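Local coordinates for protein transcriptional activator, putative (Pyrococcus furiosus, PDB 1RTW) that is a putative transcriptional activator of the all-helical TENA/THI-4/PQQC family, whose precise role is not established, at residues B[18-23]-B[201-206]; B[40-45]-B[97-102]; B[103-108]-B[196-201]; B[125-130]-B[189-194]. All coordinates share one frame; numbering follows the deposited sequence.

Interaction 1: residues B[18-23]-B[201-206]; sequences LPHKFL and FWDIAY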
# COMPACT_ATOMS: atom_id res chain seq x y z
N LEU B 18 -2.65 5.86 33.73
CA LEU B 18 -2.35 7.17 34.31
C LEU B 18 -2.66 7.12 35.81
O LEU B 18 -3.63 7.72 36.28
CB LEU B 18 -3.19 8.26 33.63
CG LEU B 18 -2.92 8.50 32.14
CD1 LEU B 18 -3.98 9.40 31.52
CD2 LEU B 18 -1.55 9.10 31.98
N PRO B 19 -1.80 6.45 36.59
CA PRO B 19 -0.58 5.75 36.17
C PRO B 19 -0.72 4.22 36.08
O PRO B 19 -1.62 3.61 36.65
CB PRO B 19 0.37 6.09 37.28
CG PRO B 19 -0.54 5.88 38.49
CD PRO B 19 -1.86 6.51 38.07
N HIS B 20 0.21 3.62 35.35
CA HIS B 20 0.25 2.17 35.23
C HIS B 20 1.36 1.76 36.18
O HIS B 20 2.21 2.58 36.52
CB HIS B 20 0.62 1.74 33.80
CG HIS B 20 0.81 0.26 33.65
ND1 HIS B 20 2.01 -0.36 33.90
CD2 HIS B 20 -0.04 -0.72 33.27
CE1 HIS B 20 1.89 -1.66 33.69
NE2 HIS B 20 0.65 -1.90 33.30
N LYS B 21 1.34 0.49 36.60
CA LYS B 21 2.35 -0.05 37.51
C LYS B 21 3.75 0.41 37.14
O LYS B 21 4.50 0.90 37.99
CB LYS B 21 2.28 -1.59 37.49
CG LYS B 21 3.24 -2.30 38.42
CD LYS B 21 3.18 -3.81 38.21
CE LYS B 21 4.18 -4.54 39.09
NZ LYS B 21 4.19 -6.01 38.81
N PHE B 22 4.06 0.32 35.85
CA PHE B 22 5.37 0.71 35.33
C PHE B 22 5.72 2.17 35.63
O PHE B 22 6.87 2.48 35.94
CB PHE B 22 5.44 0.45 33.83
CG PHE B 22 6.81 0.66 33.23
CD1 PHE B 22 7.17 1.89 32.69
CD2 PHE B 22 7.72 -0.40 33.18
CE1 PHE B 22 8.42 2.07 32.11
CE2 PHE B 22 8.98 -0.23 32.60
CZ PHE B 22 9.32 1.01 32.06
N LEU B 23 4.72 3.05 35.52
CA LEU B 23 4.93 4.48 35.77
C LEU B 23 5.14 4.80 37.24
O LEU B 23 5.89 5.71 37.58
CB LEU B 23 3.77 5.30 35.19
CG LEU B 23 3.47 5.08 33.70
CD1 LEU B 23 2.36 6.01 33.26
CD2 LEU B 23 4.70 5.32 32.85
N PHE B 201 0.75 -2.35 26.35
CA PHE B 201 2.19 -2.28 26.14
C PHE B 201 2.99 -2.19 27.43
O PHE B 201 4.06 -2.80 27.55
CB PHE B 201 2.54 -1.12 25.21
CG PHE B 201 3.81 -1.32 24.46
CD1 PHE B 201 5.04 -0.96 25.01
CD2 PHE B 201 3.78 -1.86 23.17
CE1 PHE B 201 6.22 -1.14 24.30
CE2 PHE B 201 4.95 -2.04 22.44
CZ PHE B 201 6.18 -1.68 23.00
N TRP B 202 2.47 -1.45 28.41
CA TRP B 202 3.18 -1.29 29.68
C TRP B 202 3.42 -2.62 30.38
O TRP B 202 4.44 -2.79 31.04
CB TRP B 202 2.43 -0.33 30.60
CG TRP B 202 2.31 1.07 30.08
CD1 TRP B 202 1.18 1.68 29.62
CD2 TRP B 202 3.37 2.03 29.92
NE1 TRP B 202 1.46 2.95 29.18
CE2 TRP B 202 2.80 3.19 29.36
CE3 TRP B 202 4.74 2.01 30.20
CZ2 TRP B 202 3.55 4.33 29.07
CZ3 TRP B 202 5.49 3.15 29.91
CH2 TRP B 202 4.89 4.29 29.35
N ASP B 203 2.51 -3.58 30.19
CA ASP B 203 2.65 -4.91 30.81
C ASP B 203 3.85 -5.71 30.30
O ASP B 203 4.37 -6.58 31.01
CB ASP B 203 1.38 -5.75 30.61
CG ASP B 203 0.18 -5.19 31.34
OD1 ASP B 203 -0.94 -5.25 30.79
OD2 ASP B 203 0.36 -4.69 32.47
N ILE B 204 4.29 -5.41 29.08
CA ILE B 204 5.42 -6.11 28.47
C ILE B 204 6.66 -6.16 29.36
O ILE B 204 7.35 -7.16 29.39
CB ILE B 204 5.78 -5.47 27.10
CG1 ILE B 204 4.68 -5.76 26.08
CG2 ILE B 204 7.10 -6.02 26.60
CD1 ILE B 204 4.85 -5.02 24.76
N ALA B 205 6.92 -5.08 30.09
CA ALA B 205 8.08 -5.03 30.97
C ALA B 205 8.09 -6.16 32.00
O ALA B 205 9.16 -6.66 32.39
CB ALA B 205 8.12 -3.69 31.66
N TYR B 206 6.91 -6.59 32.44
CA TYR B 206 6.80 -7.65 33.43
C TYR B 206 6.64 -9.04 32.83
O TYR B 206 6.56 -10.03 33.55
CB TYR B 206 5.69 -7.33 34.42
CG TYR B 206 5.87 -5.94 35.00
CD1 TYR B 206 6.84 -5.69 35.97
CD2 TYR B 206 5.17 -4.86 34.47
CE1 TYR B 206 7.12 -4.39 36.39
CE2 TYR B 206 5.43 -3.56 34.88
CZ TYR B 206 6.41 -3.33 35.84
OH TYR B 206 6.71 -2.04 36.21
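The imidazole of H20 is gripped at both of its nitrogens: NE2 gives its hydrogen to OD2 of D203, at 2.9 Å and with an N-H...O angle of 156°, while ND1 accepts from the backbone N of F22. The second bond makes H20 the N-cap of helix 21-28, so one ring caps that helix and ties it to residues 201-206, at the C-terminal end of helix 181-201 in this all-helical TENA-family fold. Histidine suits the place because one nitrogen can accept while the other donates, and the two bonds together fix the ring's rotation. D203 OD2 lies close to the imidazole plane, whereas NE2 meets it from above the carboxylate plane.

One imidazole face rests on W202, whose CB sits 3.3 Å from the ring centroid and almost on its normal. With CG anti to the backbone N (chi1 -173°), F22 turns its ring toward the same tryptophan, its CD1 meeting W202 CE3 at 3.5 Å, while CD2 meets the small methyl CB of A205. L23 reaches across at about a right angle to lay CD2 over a face of the indole. W39 and Y132 extend this buried aromatic cluster.

Farther out, the extended K21 chain runs over Y206: its aliphatic CD lies over the face and its ammonium makes a cation-pi contact, with NZ 4.2 Å from the ring centroid. Tyrosine offers that face to K21 and a hydroxyl that forms a weak hydrogen bond with E25; Y206 OH also packs 3.2 Å from F22 CA.

Interaction 2: residues B[40-45]-B[97-102]; sequences LVNDYY and EIDWRA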
# COMPACT_ATOMS: atom_id res chain seq x y z
N LEU B 40 12.54 -1.33 27.16
CA LEU B 40 13.44 -0.67 26.22
C LEU B 40 13.52 -1.40 24.88
O LEU B 40 13.29 -0.81 23.83
CB LEU B 40 14.84 -0.55 26.84
CG LEU B 40 15.84 0.37 26.15
CD1 LEU B 40 15.53 1.81 26.50
CD2 LEU B 40 17.23 0.02 26.59
N VAL B 41 13.86 -2.69 24.93
CA VAL B 41 13.97 -3.52 23.73
C VAL B 41 12.68 -3.50 22.90
O VAL B 41 12.71 -3.38 21.68
CB VAL B 41 14.29 -4.99 24.12
CG1 VAL B 41 14.24 -5.89 22.91
CG2 VAL B 41 15.68 -5.08 24.77
N ASN B 42 11.55 -3.58 23.58
CA ASN B 42 10.27 -3.58 22.90
C ASN B 42 9.80 -2.22 22.41
O ASN B 42 9.20 -2.11 21.34
CB ASN B 42 9.21 -4.25 23.76
CG ASN B 42 9.39 -5.75 23.82
OD1 ASN B 42 8.84 -6.49 23.00
ND2 ASN B 42 10.17 -6.20 24.78
N ASP B 43 10.06 -1.18 23.17
CA ASP B 43 9.63 0.13 22.71
C ASP B 43 10.51 0.61 21.56
O ASP B 43 10.05 1.34 20.69
CB ASP B 43 9.63 1.15 23.85
CG ASP B 43 8.59 2.23 23.63
OD1 ASP B 43 7.39 1.90 23.54
OD2 ASP B 43 8.98 3.41 23.53
N TYR B 44 11.76 0.17 21.54
CA TYR B 44 12.69 0.54 20.47
C TYR B 44 12.14 -0.01 19.16
O TYR B 44 12.20 0.65 18.12
CB TYR B 44 14.07 -0.04 20.76
CG TYR B 44 15.08 0.24 19.69
CD1 TYR B 44 15.51 1.54 19.44
CD2 TYR B 44 15.65 -0.80 18.96
CE1 TYR B 44 16.49 1.80 18.48
CE2 TYR B 44 16.63 -0.55 18.00
CZ TYR B 44 17.04 0.75 17.77
OH TYR B 44 18.02 0.99 16.85
N TYR B 45 11.61 -1.23 19.23
CA TYR B 45 11.01 -1.89 18.08
C TYR B 45 9.76 -1.12 17.67
O TYR B 45 9.50 -0.89 16.49
CB TYR B 45 10.62 -3.32 18.44
CG TYR B 45 9.86 -4.04 17.36
CD1 TYR B 45 8.48 -4.23 17.46
CD2 TYR B 45 10.52 -4.57 16.26
CE1 TYR B 45 7.78 -4.95 16.48
CE2 TYR B 45 9.84 -5.28 15.28
CZ TYR B 45 8.47 -5.47 15.40
OH TYR B 45 7.82 -6.18 14.41
N GLU B 97 14.51 -10.95 21.14
CA GLU B 97 13.17 -11.38 20.78
C GLU B 97 12.15 -10.33 21.22
O GLU B 97 12.19 -9.84 22.35
CB GLU B 97 12.84 -12.73 21.41
CG GLU B 97 13.56 -13.92 20.77
CD GLU B 97 13.19 -14.10 19.31
OE1 GLU B 97 12.00 -14.34 19.02
OE2 GLU B 97 14.10 -14.01 18.45
N ILE B 98 11.25 -10.01 20.30
CA ILE B 98 10.22 -9.02 20.52
C ILE B 98 8.95 -9.65 21.09
O ILE B 98 8.52 -10.71 20.65
CB ILE B 98 9.89 -8.29 19.20
CG1 ILE B 98 11.17 -7.65 18.63
CG2 ILE B 98 8.78 -7.28 19.40
CD1 ILE B 98 11.84 -6.65 19.57
N ASP B 99 8.34 -8.98 22.06
CA ASP B 99 7.11 -9.44 22.67
C ASP B 99 5.91 -9.45 21.70
O ASP B 99 5.74 -8.53 20.90
CB ASP B 99 6.77 -8.56 23.88
CG ASP B 99 5.62 -9.10 24.67
OD1 ASP B 99 5.85 -9.70 25.75
OD2 ASP B 99 4.47 -8.95 24.22
N TRP B 100 5.05 -10.46 21.84
CA TRP B 100 3.87 -10.62 20.99
C TRP B 100 2.92 -9.42 21.02
O TRP B 100 2.34 -9.07 19.99
CB TRP B 100 3.12 -11.92 21.33
CG TRP B 100 2.42 -11.94 22.67
CD1 TRP B 100 1.13 -11.60 22.93
CD2 TRP B 100 2.98 -12.36 23.92
NE1 TRP B 100 0.84 -11.76 24.26
CE2 TRP B 100 1.97 -12.23 24.90
CE3 TRP B 100 4.25 -12.82 24.32
CZ2 TRP B 100 2.17 -12.56 26.25
CZ3 TRP B 100 4.45 -13.15 25.66
CH2 TRP B 100 3.42 -13.01 26.61
N ARG B 101 2.76 -8.80 22.18
CA ARG B 101 1.90 -7.62 22.31
C ARG B 101 2.45 -6.47 21.47
O ARG B 101 1.70 -5.70 20.88
CB ARG B 101 1.79 -7.17 23.77
CG ARG B 101 0.99 -8.08 24.70
CD ARG B 101 1.91 -8.91 25.57
NE ARG B 101 1.55 -8.85 26.98
CZ ARG B 101 2.39 -9.05 27.99
NH1 ARG B 101 3.66 -9.35 27.75
NH2 ARG B 101 1.95 -8.95 29.24
N ALA B 102 3.78 -6.35 21.43
CA ALA B 102 4.41 -5.28 20.67
C ALA B 102 4.19 -5.45 19.17
O ALA B 102 3.78 -4.51 18.49
CB ALA B 102 5.90 -5.20 21.00
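This is a partly buried contact between a helix flank and a helix start: the side of helix 33-60 meets the approach to helix 100-115, joined by one hydrogen bond to a buried side-chain amide and a small apolar patch. The backbone N of D99 donates to OD1 of N42 over 2.7 Å, with an N-H...O angle of 159°, the donor lying in the carbonyl plane. Asparagine is apt because its amide does two jobs: OD1 receives the incoming chain, while ND2 is hydrogen-bonded to the backbone O of K38, fixing the amide's orientation.

D99 occupies the N-cap position, and its OD1 takes a salt bridge from R101 NH1 at 3.0 Å, the nitrogen arriving on the syn side, tilted out of the carboxylate plane. N42 thus probably helps to position the N-cap residue.

The apolar patch centres on I98, a branched residue able to spread two arms. CG2 lies over a face of the Y45 ring, 4.0 Å from its centroid; CD1 reaches Y45 CB at 3.7 Å and the V41 methyl CG1 at 4.2 Å. Y45 is brought there by a chi1 of 174°, setting CG opposite the backbone N. A102 is small enough to sit against helix 33-60, its CB 3.8 Å from N42 OD1.

F201 of helix 181-201 packs on N42, D43 and A102, while helix 66-89 lies against L40, D43 and Y44.

Interaction 3: residues B[103-108]-B[196-201]; sequences KSYVNY and KFELIF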
# COMPACT_ATOMS: atom_id res chain seq x y z
N LYS B 103 4.45 -6.66 18.66
CA LYS B 103 4.27 -6.94 17.23
C LYS B 103 2.83 -6.71 16.81
O LYS B 103 2.55 -6.18 15.74
CB LYS B 103 4.67 -8.38 16.90
CG LYS B 103 6.11 -8.71 17.21
CD LYS B 103 6.47 -10.11 16.74
CE LYS B 103 5.64 -11.18 17.45
NZ LYS B 103 6.06 -12.56 17.05
N SER B 104 1.91 -7.10 17.68
CA SER B 104 0.48 -6.96 17.46
C SER B 104 0.07 -5.49 17.36
O SER B 104 -0.80 -5.11 16.58
CB SER B 104 -0.25 -7.65 18.61
OG SER B 104 -1.64 -7.64 18.40
N TYR B 105 0.69 -4.65 18.17
CA TYR B 105 0.39 -3.23 18.16
C TYR B 105 0.93 -2.63 16.87
O TYR B 105 0.23 -1.89 16.15
CB TYR B 105 1.03 -2.59 19.40
CG TYR B 105 0.68 -1.14 19.64
CD1 TYR B 105 -0.12 -0.43 18.75
CD2 TYR B 105 1.17 -0.47 20.78
CE1 TYR B 105 -0.42 0.90 18.97
CE2 TYR B 105 0.88 0.86 21.01
CZ TYR B 105 0.09 1.54 20.09
OH TYR B 105 -0.18 2.87 20.26
N VAL B 106 2.17 -2.99 16.55
CA VAL B 106 2.83 -2.51 15.33
C VAL B 106 2.04 -2.88 14.08
O VAL B 106 1.74 -2.02 13.25
CB VAL B 106 4.27 -3.08 15.23
CG1 VAL B 106 4.82 -2.96 13.78
CG2 VAL B 106 5.18 -2.35 16.20
N ASN B 107 1.69 -4.16 13.97
CA ASN B 107 0.96 -4.64 12.80
C ASN B 107 -0.41 -4.01 12.62
O ASN B 107 -0.86 -3.80 11.50
CB ASN B 107 0.89 -6.17 12.81
CG ASN B 107 2.26 -6.80 12.64
OD1 ASN B 107 3.19 -6.17 12.12
ND2 ASN B 107 2.40 -8.05 13.07
N TYR B 108 -1.05 -3.66 13.73
CA TYR B 108 -2.34 -3.00 13.65
C TYR B 108 -2.15 -1.59 13.08
O TYR B 108 -2.89 -1.17 12.18
CB TYR B 108 -3.00 -2.92 15.03
CG TYR B 108 -4.26 -2.07 15.04
CD1 TYR B 108 -5.43 -2.51 14.41
CD2 TYR B 108 -4.26 -0.82 15.62
CE1 TYR B 108 -6.57 -1.71 14.37
CE2 TYR B 108 -5.39 -0.01 15.59
CZ TYR B 108 -6.54 -0.46 14.96
OH TYR B 108 -7.64 0.37 14.89
N LYS B 196 -6.22 0.72 23.90
CA LYS B 196 -6.06 -0.60 24.52
C LYS B 196 -4.63 -1.11 24.34
O LYS B 196 -4.05 -1.71 25.24
CB LYS B 196 -7.04 -1.60 23.90
CG LYS B 196 -8.50 -1.34 24.27
CD LYS B 196 -9.43 -2.36 23.62
CE LYS B 196 -10.91 -2.00 23.90
NZ LYS B 196 -11.88 -2.96 23.28
N PHE B 197 -4.07 -0.86 23.16
CA PHE B 197 -2.71 -1.27 22.84
C PHE B 197 -1.71 -0.52 23.71
O PHE B 197 -0.75 -1.12 24.19
CB PHE B 197 -2.41 -1.04 21.36
CG PHE B 197 -2.78 -2.20 20.48
CD1 PHE B 197 -2.28 -3.47 20.74
CD2 PHE B 197 -3.60 -2.02 19.38
CE1 PHE B 197 -2.58 -4.55 19.90
CE2 PHE B 197 -3.91 -3.09 18.54
CZ PHE B 197 -3.40 -4.35 18.81
N GLU B 198 -1.97 0.76 23.94
CA GLU B 198 -1.10 1.59 24.78
C GLU B 198 -1.11 1.06 26.21
O GLU B 198 -0.07 0.94 26.86
CB GLU B 198 -1.61 3.04 24.80
CG GLU B 198 -1.18 3.87 23.59
CD GLU B 198 0.33 4.10 23.54
OE1 GLU B 198 0.91 4.44 24.58
OE2 GLU B 198 0.93 3.92 22.47
N LEU B 199 -2.30 0.75 26.70
CA LEU B 199 -2.46 0.22 28.05
C LEU B 199 -1.75 -1.11 28.23
O LEU B 199 -1.11 -1.36 29.25
CB LEU B 199 -3.95 0.04 28.37
CG LEU B 199 -4.21 -0.72 29.67
CD1 LEU B 199 -3.69 0.06 30.87
CD2 LEU B 199 -5.69 -1.01 29.81
N ILE B 200 -1.88 -1.98 27.23
CA ILE B 200 -1.29 -3.30 27.25
C ILE B 200 0.23 -3.30 27.11
O ILE B 200 0.91 -4.13 27.70
CB ILE B 200 -1.92 -4.16 26.12
CG1 ILE B 200 -3.38 -4.49 26.47
CG2 ILE B 200 -1.13 -5.44 25.88
CD1 ILE B 200 -4.15 -5.11 25.32
N PHE B 201 0.75 -2.35 26.35
CA PHE B 201 2.19 -2.28 26.14
C PHE B 201 2.99 -2.19 27.43
O PHE B 201 4.06 -2.80 27.55
CB PHE B 201 2.54 -1.12 25.21
CG PHE B 201 3.81 -1.32 24.46
CD1 PHE B 201 5.04 -0.96 25.01
CD2 PHE B 201 3.78 -1.86 23.17
CE1 PHE B 201 6.22 -1.14 24.30
CE2 PHE B 201 4.95 -2.04 22.44
CZ PHE B 201 6.18 -1.68 23.00
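Aromatic packing dominates this antiparallel pair of helices 100-115 and 181-201 in the bundle, whose segments 103-108 and 196-201 run at 157° with axes 10.3 Å apart. The rings of Y105 and F197 are nearly parallel (4°) but displaced so far that little of one faces the other. Each therefore covers the other's stem: F197 CB sits 3.4 Å from the Y105 ring centroid, and Y105 CA lies over one face of F197. Y108 completes the cluster, meeting the F197 ring obliquely, with CB 3.6 Å from F197 CE2. Flat, wholly apolar phenylalanine fits here, and S104 is small enough to leave room for the ring, OG lying 3.6 Å from F197 CE1.

The polar element is a single bond of 2.7 Å from Y105 OH to E198 OE2, which uses its anti lone pair. Tyrosine suits: its long ring spans the distance and its hydroxyl donates at the end. E198 reaches it through a bend at chi2 (-66°), and its side chain lies about 6 Å from a bound phosphate ion, probably from the crystallisation liquor.

K103 also forms a salt bridge with E193 of a neighbouring subunit. At the Y105 ring edge, CD2 touches F201 CD2 at 3.8 Å.

Interaction 4: residues B[125-130]-B[189-194]; sequences LYCEEK and EVFKEV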
# COMPACT_ATOMS: atom_id res chain seq x y z
N LEU B 125 -2.33 8.29 15.14
CA LEU B 125 -1.11 9.03 15.44
C LEU B 125 -1.32 9.87 16.70
O LEU B 125 -0.54 9.78 17.64
CB LEU B 125 -0.73 9.94 14.27
CG LEU B 125 0.47 10.86 14.55
CD1 LEU B 125 1.73 10.03 14.74
CD2 LEU B 125 0.64 11.82 13.42
N TYR B 126 -2.40 10.66 16.71
CA TYR B 126 -2.72 11.51 17.86
C TYR B 126 -2.75 10.70 19.14
O TYR B 126 -2.10 11.06 20.12
CB TYR B 126 -4.09 12.18 17.67
CG TYR B 126 -4.53 13.00 18.87
CD1 TYR B 126 -3.71 14.01 19.38
CD2 TYR B 126 -5.74 12.74 19.51
CE1 TYR B 126 -4.08 14.74 20.49
CE2 TYR B 126 -6.12 13.47 20.64
CZ TYR B 126 -5.29 14.47 21.12
OH TYR B 126 -5.64 15.20 22.24
N CYS B 127 -3.54 9.64 19.13
CA CYS B 127 -3.69 8.77 20.28
C CYS B 127 -2.35 8.29 20.84
O CYS B 127 -2.07 8.45 22.02
CB CYS B 127 -4.57 7.58 19.90
SG CYS B 127 -4.95 6.45 21.24
N GLU B 128 -1.51 7.72 19.98
CA GLU B 128 -0.18 7.23 20.37
C GLU B 128 0.73 8.31 20.98
O GLU B 128 1.47 8.05 21.93
CB GLU B 128 0.51 6.63 19.15
CG GLU B 128 2.05 6.74 19.15
CD GLU B 128 2.64 7.01 17.77
OE1 GLU B 128 1.90 7.26 16.81
OE2 GLU B 128 3.87 6.95 17.63
N GLU B 129 0.73 9.50 20.39
CA GLU B 129 1.58 10.58 20.89
C GLU B 129 1.02 11.19 22.15
O GLU B 129 1.75 11.43 23.11
CB GLU B 129 1.79 11.66 19.81
CG GLU B 129 2.30 11.15 18.46
CD GLU B 129 3.69 10.51 18.54
OE1 GLU B 129 3.94 9.77 19.49
OE2 GLU B 129 4.52 10.71 17.63
N LYS B 130 -0.29 11.43 22.15
CA LYS B 130 -0.98 12.02 23.29
C LYS B 130 -0.90 11.09 24.50
O LYS B 130 -0.74 11.55 25.64
CB LYS B 130 -2.42 12.33 22.90
CG LYS B 130 -3.30 12.84 24.02
CD LYS B 130 -2.86 14.20 24.51
CE LYS B 130 -3.83 14.72 25.55
NZ LYS B 130 -3.33 15.98 26.16
N GLU B 189 -13.29 4.35 16.64
CA GLU B 189 -12.97 2.95 16.90
C GLU B 189 -11.46 2.71 16.92
O GLU B 189 -10.95 1.98 17.77
CB GLU B 189 -13.62 2.03 15.85
CG GLU B 189 -15.08 1.70 16.12
CD GLU B 189 -15.30 1.03 17.48
OE1 GLU B 189 -14.45 0.21 17.90
OE2 GLU B 189 -16.33 1.32 18.13
N VAL B 190 -10.75 3.32 15.97
CA VAL B 190 -9.30 3.17 15.92
C VAL B 190 -8.67 3.76 17.17
O VAL B 190 -7.77 3.15 17.76
CB VAL B 190 -8.71 3.77 14.62
CG1 VAL B 190 -7.20 3.83 14.70
CG2 VAL B 190 -9.11 2.91 13.43
N PHE B 191 -9.17 4.92 17.61
CA PHE B 191 -8.64 5.57 18.81
C PHE B 191 -8.80 4.65 20.03
O PHE B 191 -7.89 4.54 20.87
CB PHE B 191 -9.34 6.92 19.07
CG PHE B 191 -8.72 7.73 20.19
CD1 PHE B 191 -9.06 7.49 21.52
CD2 PHE B 191 -7.77 8.71 19.90
CE1 PHE B 191 -8.45 8.21 22.56
CE2 PHE B 191 -7.16 9.44 20.92
CZ PHE B 191 -7.50 9.19 22.25
N LYS B 192 -9.96 4.00 20.12
CA LYS B 192 -10.25 3.08 21.20
C LYS B 192 -9.28 1.90 21.18
O LYS B 192 -8.70 1.54 22.20
CB LYS B 192 -11.68 2.55 21.07
CG LYS B 192 -12.05 1.44 22.04
CD LYS B 192 -13.51 1.04 21.91
CE LYS B 192 -14.43 2.20 22.25
NZ LYS B 192 -15.86 1.89 21.99
N GLU B 193 -9.09 1.33 19.99
CA GLU B 193 -8.21 0.19 19.83
C GLU B 193 -6.76 0.56 20.13
O GLU B 193 -6.06 -0.19 20.81
CB GLU B 193 -8.38 -0.39 18.42
CG GLU B 193 -7.80 -1.79 18.21
CD GLU B 193 -8.51 -2.89 19.00
OE1 GLU B 193 -7.99 -4.03 19.02
OE2 GLU B 193 -9.60 -2.64 19.59
N VAL B 194 -6.32 1.74 19.66
CA VAL B 194 -4.94 2.16 19.93
C VAL B 194 -4.76 2.38 21.43
O VAL B 194 -3.70 2.08 21.99
CB VAL B 194 -4.53 3.42 19.11
CG1 VAL B 194 -3.12 3.90 19.52
CG2 VAL B 194 -4.53 3.11 17.63
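One face of the F191 ring is taken by C127, whose SG stands 3.8 Å from the ring centroid and only 11° off its normal, a cysteine sulfur-aromatic contact; at the edge of the same ring, CE2 meets Y126 CD2 at 3.9 Å. The Y126 ring carries K130 CB from its own helix over one face. These groups join helices 118-142 and 181-201 of the helical bundle, whose segments 125-130 and 189-194 run roughly parallel, with axes 9.2 Å apart at 32°.

Cysteine suits this spot by being small and polarisable: its CB approaches F191 CE2 to 3.3 Å, so the helices can pack closely while the sulfur still sits over the ring centre. Chi1 of -176° swings SG opposite the backbone N and out toward helix 181-201. F191 has the same kind of first torsion, which extends its ring toward Y126 and C127.

All five touching residues are buried. L6 of helix 2-8 packs on F191, and helix 159-176 borders Y126. On another side of helix 118-142, a phosphate ion, probably from the crystallisation liquor, lies close to E128 and E129.

A turn beyond F191, branched V194 fills in beside the sulfur, its CG1 3.6 Å from C127 SG.

Overall arrangement
From the N terminus, the chain first enters interaction 1 at 18-23, but that loop closes only at 201-206, so the other three contacts nest within it. Interaction 2 opens on helix 33-60 and closes at the start of helix 100-115. Interaction 3 follows in series on that same helix, and its loop, closed by 196-201, encloses interaction 4, which joins helix 118-142 to 189-194. Helix 181-201 and the residues after it thus serve interactions 4, 3 and 1 in succession. F201, shared by interactions 1 and 3, also packs on N42 and D43 of interaction 2. Interactions 3 and 4 touch where Y105 and Y108 meet V190 and V194.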